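Local structure of Ras GTPase-activating-like protein IQGAP2 (Homo sapiens, 5CJP) at residues Lys186-Ile191 and Tyr301-Lys306; Tyr237-Ile242 and Val273-Ala278. The protein is an IQGAP-family scaffold whose GAP-related domain probably binds the GTP-loaded form of a Rho-family GTPase, apparently without acting as a conventional GTPase activator. All coordinates share one frame; numbering follows the deposited sequence.

Contact 1: residues Lys186-Ile191 and Tyr301-Lys306; sequences KVLNSI and YQEFRK
A chi1 of 171° swings the CG of Leu-188 away from its own N and toward helix 294-311, where it reaches Phe-304 and Glu-303; from that helix Glu-303 sends its CG out opposite its carbonyl carbon (chi1 -68°) and stays extended as far as the carboxylate. The pair belongs to the all-helical GAP-related domain: helix 167-193 and helix 294-311 run nearly parallel here, their local axes 20° apart and 11.4 Å distant at closest approach. Side chains, not backbones, bridge that distance. Leu-188 divides its two methyls between an aromatic and a charged neighbour. CD1 sits over one face of the Phe-304 ring in a CH-pi contact, 4.3 Å from the centroid and displaced toward the CE2-CZ rim, with 4.1 Å between CD1 and Phe-304 CZ. The same ring also packs on Tyr-234 and Phe-308 and reaches Leu-274 of helix 261-278, so Leu-188 joins a larger apolar cluster. Ile-191, one turn on from Val-187, faces helix 294-311 and touches its Tyr-307. Toward the solvent side the packing turns polar. Asn-189 starts out directed away from the facing helix, but its amide end bends back toward Glu-303; the 4.3 Å between Asn-189 ND2 and Glu-303 OE1 is too long for a bond. The carboxylate instead lies beside the second leucine methyl, with Leu-188 CD2 3.9 Å from Glu-303 OE2.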
loop_
_atom_site.group_PDB
_atom_site.type_symbol
_atom_site.label_atom_id
_atom_site.label_comp_id
_atom_site.label_asym_id
_atom_site.label_seq_id
_atom_site.Cartn_x
_atom_site.Cartn_y
_atom_site.Cartn_z
ATOM N N LYS E 186 29.753 28.441 3.744
ATOM C CA LYS E 186 29.439 27.211 4.458
ATOM C C LYS E 186 28.865 26.199 3.463
ATOM O O LYS E 186 29.310 25.057 3.414
ATOM C CB LYS E 186 28.442 27.477 5.587
ATOM C CG LYS E 186 29.053 28.216 6.772
ATOM C CD LYS E 186 28.168 28.189 8.002
ATOM C CE LYS E 186 28.922 28.773 9.195
ATOM N NZ LYS E 186 28.140 28.764 10.472
ATOM N N VAL E 187 27.895 26.616 2.654
ATOM C CA VAL E 187 27.305 25.727 1.663
ATOM C C VAL E 187 28.362 25.221 0.691
ATOM O O VAL E 187 28.499 24.025 0.466
ATOM C CB VAL E 187 26.225 26.433 0.836
ATOM C CG1 VAL E 187 25.802 25.544 -0.306
ATOM C CG2 VAL E 187 25.031 26.781 1.716
ATOM N N LEU E 188 29.103 26.157 0.118
ATOM C CA LEU E 188 30.148 25.850 -0.832
ATOM C C LEU E 188 31.144 24.824 -0.327
ATOM O O LEU E 188 31.496 23.892 -1.042
ATOM C CB LEU E 188 30.891 27.125 -1.208
ATOM C CG LEU E 188 32.149 26.915 -2.041
ATOM C CD1 LEU E 188 31.744 26.290 -3.376
ATOM C CD2 LEU E 188 32.882 28.237 -2.242
ATOM N N ASN E 189 31.616 24.986 0.897
ATOM C CA ASN E 189 32.592 24.042 1.426
ATOM C C ASN E 189 32.029 22.627 1.590
ATOM O O ASN E 189 32.747 21.648 1.370
ATOM C CB ASN E 189 33.175 24.565 2.749
ATOM C CG ASN E 189 34.158 25.734 2.541
ATOM O OD1 ASN E 189 34.349 26.558 3.434
ATOM N ND2 ASN E 189 34.789 25.793 1.369
ATOM N N SER E 190 30.754 22.514 1.958
ATOM C CA SER E 190 30.133 21.203 2.110
ATOM C C SER E 190 30.186 20.504 0.759
ATOM O O SER E 190 30.602 19.345 0.650
ATOM C CB SER E 190 28.673 21.341 2.526
ATOM O OG SER E 190 28.543 22.173 3.660
ATOM N N ILE E 191 29.754 21.230 -0.270
ATOM C CA ILE E 191 29.750 20.708 -1.629
ATOM C C ILE E 191 31.153 20.365 -2.141
ATOM O O ILE E 191 31.425 19.223 -2.496
ATOM C CB ILE E 191 29.100 21.721 -2.625
ATOM C CG1 ILE E 191 27.660 22.048 -2.198
ATOM C CG2 ILE E 191 29.100 21.136 -4.023
ATOM C CD1 ILE E 191 27.028 23.232 -2.921
ATOM N N TYR E 301 34.529 30.441 -8.285
ATOM C CA TYR E 301 34.456 29.843 -9.612
ATOM C C TYR E 301 35.648 28.893 -9.777
ATOM O O TYR E 301 35.499 27.763 -10.232
ATOM C CB TYR E 301 34.508 30.922 -10.697
ATOM C CG TYR E 301 34.833 30.355 -12.064
ATOM C CD1 TYR E 301 33.935 29.501 -12.718
ATOM C CD2 TYR E 301 36.069 30.605 -12.673
ATOM C CE1 TYR E 301 34.262 28.905 -13.934
ATOM C CE2 TYR E 301 36.406 30.009 -13.894
ATOM C CZ TYR E 301 35.495 29.158 -14.513
ATOM O OH TYR E 301 35.816 28.536 -15.692
ATOM N N GLN E 302 36.832 29.362 -9.392
ATOM C CA GLN E 302 38.027 28.545 -9.500
ATOM C C GLN E 302 37.881 27.244 -8.719
ATOM O O GLN E 302 38.420 26.209 -9.115
ATOM C CB GLN E 302 39.257 29.321 -9.008
ATOM C CG GLN E 302 39.724 30.432 -9.948
ATOM C CD GLN E 302 39.909 29.936 -11.362
ATOM O OE1 GLN E 302 40.428 28.843 -11.579
ATOM N NE2 GLN E 302 39.491 30.736 -12.336
ATOM N N GLU E 303 37.163 27.288 -7.606
ATOM C CA GLU E 303 36.951 26.077 -6.818
ATOM C C GLU E 303 35.966 25.177 -7.563
ATOM O O GLU E 303 36.191 23.978 -7.698
ATOM C CB GLU E 303 36.400 26.414 -5.429
ATOM C CG GLU E 303 37.373 27.138 -4.536
ATOM C CD GLU E 303 36.849 27.301 -3.122
ATOM O OE1 GLU E 303 36.581 26.273 -2.455
ATOM O OE2 GLU E 303 36.705 28.458 -2.672
ATOM N N PHE E 304 34.881 25.772 -8.051
ATOM C CA PHE E 304 33.870 25.040 -8.800
ATOM C C PHE E 304 34.482 24.401 -10.036
ATOM O O PHE E 304 34.263 23.216 -10.316
ATOM C CB PHE E 304 32.758 25.983 -9.226
ATOM C CG PHE E 304 31.600 26.006 -8.292
ATOM C CD1 PHE E 304 30.890 27.185 -8.072
ATOM C CD2 PHE E 304 31.172 24.840 -7.669
ATOM C CE1 PHE E 304 29.761 27.199 -7.246
ATOM C CE2 PHE E 304 30.046 24.848 -6.839
ATOM C CZ PHE E 304 29.339 26.030 -6.628
ATOM N N ARG E 305 35.254 25.195 -10.771
ATOM C CA ARG E 305 35.905 24.729 -11.986
ATOM C C ARG E 305 36.749 23.494 -11.707
ATOM O O ARG E 305 36.745 22.537 -12.481
ATOM C CB ARG E 305 36.783 25.838 -12.563
ATOM C CG ARG E 305 37.426 25.484 -13.883
ATOM C CD ARG E 305 38.952 25.386 -13.771
ATOM N NE ARG E 305 39.555 24.918 -15.024
ATOM C CZ ARG E 305 39.396 25.513 -16.206
ATOM N NH1 ARG E 305 38.657 26.611 -16.312
ATOM N NH2 ARG E 305 39.952 24.982 -17.286
ATOM N N LYS E 306 37.467 23.514 -10.591
ATOM C CA LYS E 306 38.316 22.386 -10.211
ATOM C C LYS E 306 37.470 21.151 -9.872
ATOM O O LYS E 306 37.834 20.018 -10.192
ATOM C CB LYS E 306 39.183 22.771 -9.006
ATOM C CG LYS E 306 40.088 21.663 -8.523
ATOM C CD LYS E 306 40.873 22.077 -7.304
ATOM C CE LYS E 306 41.764 20.949 -6.825
ATOM N NZ LYS E 306 42.546 21.366 -5.631
#

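Contact 2: residues Tyr237-Ile242 and Val273-Ala278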
loop_
_atom_site.group_PDB
_atom_site.type_symbol
_atom_site.label_atom_id
_atom_site.label_comp_id
_atom_site.label_asym_id
_atom_site.label_seq_id
_atom_site.Cartn_x
_atom_site.Cartn_y
_atom_site.Cartn_z
ATOM N N TYR E 237 21.321 19.711 -10.760
ATOM C CA TYR E 237 21.281 18.715 -9.697
ATOM C C TYR E 237 21.089 19.179 -8.258
ATOM O O TYR E 237 20.128 18.786 -7.604
ATOM C CB TYR E 237 22.533 17.836 -9.778
ATOM C CG TYR E 237 22.607 16.747 -8.727
ATOM C CD1 TYR E 237 21.552 15.833 -8.556
ATOM C CD2 TYR E 237 23.748 16.605 -7.923
ATOM C CE1 TYR E 237 21.635 14.808 -7.616
ATOM C CE2 TYR E 237 23.843 15.576 -6.975
ATOM C CZ TYR E 237 22.784 14.682 -6.827
ATOM O OH TYR E 237 22.869 13.662 -5.888
ATOM N N MET E 238 21.989 20.010 -7.749
ATOM C CA MET E 238 21.871 20.429 -6.355
ATOM C C MET E 238 21.353 21.820 -6.025
ATOM O O MET E 238 20.797 22.017 -4.952
ATOM C CB MET E 238 23.200 20.222 -5.651
ATOM C CG MET E 238 24.324 21.073 -6.166
ATOM S SD MET E 238 25.806 20.487 -5.358
ATOM C CE MET E 238 26.732 19.777 -6.792
ATOM N N ASN E 239 21.519 22.784 -6.925
ATOM C CA ASN E 239 21.049 24.133 -6.639
ATOM C C ASN E 239 19.553 24.133 -6.273
ATOM O O ASN E 239 19.103 24.907 -5.419
ATOM C CB ASN E 239 21.334 25.053 -7.830
ATOM C CG ASN E 239 21.394 26.512 -7.431
ATOM O OD1 ASN E 239 21.965 26.864 -6.397
ATOM N ND2 ASN E 239 20.819 27.374 -8.255
ATOM N N PRO E 240 18.756 23.280 -6.935
ATOM C CA PRO E 240 17.337 23.274 -6.576
ATOM C C PRO E 240 17.112 22.780 -5.145
ATOM O O PRO E 240 16.174 23.206 -4.474
ATOM C CB PRO E 240 16.732 22.340 -7.619
ATOM C CG PRO E 240 17.555 22.653 -8.837
ATOM C CD PRO E 240 18.961 22.693 -8.276
ATOM N N ALA E 241 17.970 21.888 -4.666
ATOM C CA ALA E 241 17.805 21.368 -3.319
ATOM C C ALA E 241 18.188 22.407 -2.266
ATOM O O ALA E 241 17.714 22.371 -1.117
ATOM C CB ALA E 241 18.624 20.122 -3.147
ATOM N N ILE E 242 19.052 23.336 -2.651
ATOM C CA ILE E 242 19.446 24.389 -1.744
ATOM C C ILE E 242 18.270 25.382 -1.642
ATOM O O ILE E 242 17.877 25.790 -0.553
ATOM C CB ILE E 242 20.701 25.105 -2.266
ATOM C CG1 ILE E 242 21.903 24.160 -2.185
ATOM C CG2 ILE E 242 20.951 26.386 -1.481
ATOM C CD1 ILE E 242 23.073 24.653 -2.967
ATOM N N VAL E 273 24.193 33.634 -5.724
ATOM C CA VAL E 273 25.636 33.842 -5.671
ATOM C C VAL E 273 26.385 32.638 -6.225
ATOM O O VAL E 273 27.305 32.788 -7.021
ATOM C CB VAL E 273 26.130 34.101 -4.243
ATOM C CG1 VAL E 273 27.651 34.158 -4.236
ATOM C CG2 VAL E 273 25.562 35.404 -3.732
ATOM N N LEU E 274 25.994 31.435 -5.813
ATOM C CA LEU E 274 26.669 30.243 -6.298
ATOM C C LEU E 274 26.485 29.988 -7.804
ATOM O O LEU E 274 27.410 29.493 -8.457
ATOM C CB LEU E 274 26.252 29.016 -5.469
ATOM C CG LEU E 274 26.788 28.925 -4.023
ATOM C CD1 LEU E 274 26.360 27.607 -3.388
ATOM C CD2 LEU E 274 28.300 29.022 -4.011
ATOM N N GLN E 275 25.318 30.330 -8.361
ATOM C CA GLN E 275 25.083 30.150 -9.797
ATOM C C GLN E 275 26.130 30.984 -10.506
ATOM O O GLN E 275 26.926 30.473 -11.279
ATOM C CB GLN E 275 23.721 30.678 -10.214
ATOM C CG GLN E 275 22.923 29.821 -11.202
ATOM C CD GLN E 275 23.722 29.204 -12.353
ATOM O OE1 GLN E 275 24.602 28.390 -12.120
ATOM N NE2 GLN E 275 23.391 29.572 -13.596
ATOM N N HIS E 276 26.122 32.279 -10.211
ATOM C CA HIS E 276 27.074 33.216 -10.802
ATOM C C HIS E 276 28.509 32.720 -10.745
ATOM O O HIS E 276 29.234 32.798 -11.739
ATOM C CB HIS E 276 26.969 34.569 -10.109
ATOM C CG HIS E 276 25.791 35.372 -10.554
ATOM N ND1 HIS E 276 25.868 36.315 -11.558
ATOM C CD2 HIS E 276 24.493 35.334 -10.172
ATOM C CE1 HIS E 276 24.670 36.822 -11.773
ATOM N NE2 HIS E 276 23.817 36.246 -10.946
ATOM N N ALA E 277 28.913 32.209 -9.584
ATOM C CA ALA E 277 30.265 31.694 -9.418
ATOM C C ALA E 277 30.487 30.505 -10.335
ATOM O O ALA E 277 31.477 30.454 -11.055
ATOM C CB ALA E 277 30.497 31.293 -7.990
ATOM N N ALA E 278 29.558 29.554 -10.322
ATOM C CA ALA E 278 29.698 28.366 -11.157
ATOM C C ALA E 278 29.731 28.711 -12.639
ATOM O O ALA E 278 30.361 28.015 -13.434
ATOM C CB ALA E 278 28.570 27.398 -10.879
#
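Ile-242 lays CD1 against the CD1 methyl of Leu-274, the apolar half of a contact between helix 222-243 and helix 261-278 in the GAP-related domain. Segment 237-242 holds the end of the stretch that matches the FLRxxxPA signature of RasGAP relatives, with Pro-240 and Ala-241 as its final Pro-Ala. CD1 of each apolar residue lies anti to its CA (Ile-242 chi2 166°, Leu-274 chi2 -176°), and the two meet end to end, with Ile-242 CD1 4.4 Å from Leu-274 CD1. Tyr-234 touches both residues, and Val-187 of helix 167-193 covers Leu-274, so this half of the contact is sealed within the core. The other half brings two amide side chains alongside each other, their polar ends turned to another protein. Asn-239 and Gln-275 have the nearest CA atoms of the two segments, 7.9 Å apart, yet their amides do not bond to each other: Asn-239 ND2 lies beside the aliphatic stem of Gln-275, 4.4 Å from its CG. Both amide nitrogens are spent on another protein chain, Gln-275 NE2 on its backbone and Asn-239 ND2 on one of its aromatic side chains. The two helices thus present neighbouring donors to one partner, consistent with a GTPase-binding surface. Asn-239 OD1 also takes a weak hydrogen bond from the hydroxyl of Tyr-234. Near this site helix 222-243 is kinked, because Pro-240 has no N-H to give and the N of Ala-241 lacks a bond to the preceding turn, making a weak one to Met-238 O. The i to i-4 bonding pattern resumes at Ile-242, whose N bonds to Met-238 O at 3.2 Å.

Contacts 1 and 2 lie about 10 Å apart, centre to centre, and share one helical core; the segments of contact 2 both fall between those of contact 1 in the chain. Helix 294-311 is the next helix after 261-278, and Phe-304 CE1 comes 3.5 Å from Leu-274 O. A second join lies between Ile-191 CG2 and Met-238 SD, 3.6 Å apart. Contact 2 faces the partner protein, with the Gln-275 side chain about 8 Å from a bound GTP, whereas no other protein chain touches the segments of contact 1. A separate GTP pocket is lined by Asn-57, Arg-59, Glu-60 and Tyr-326.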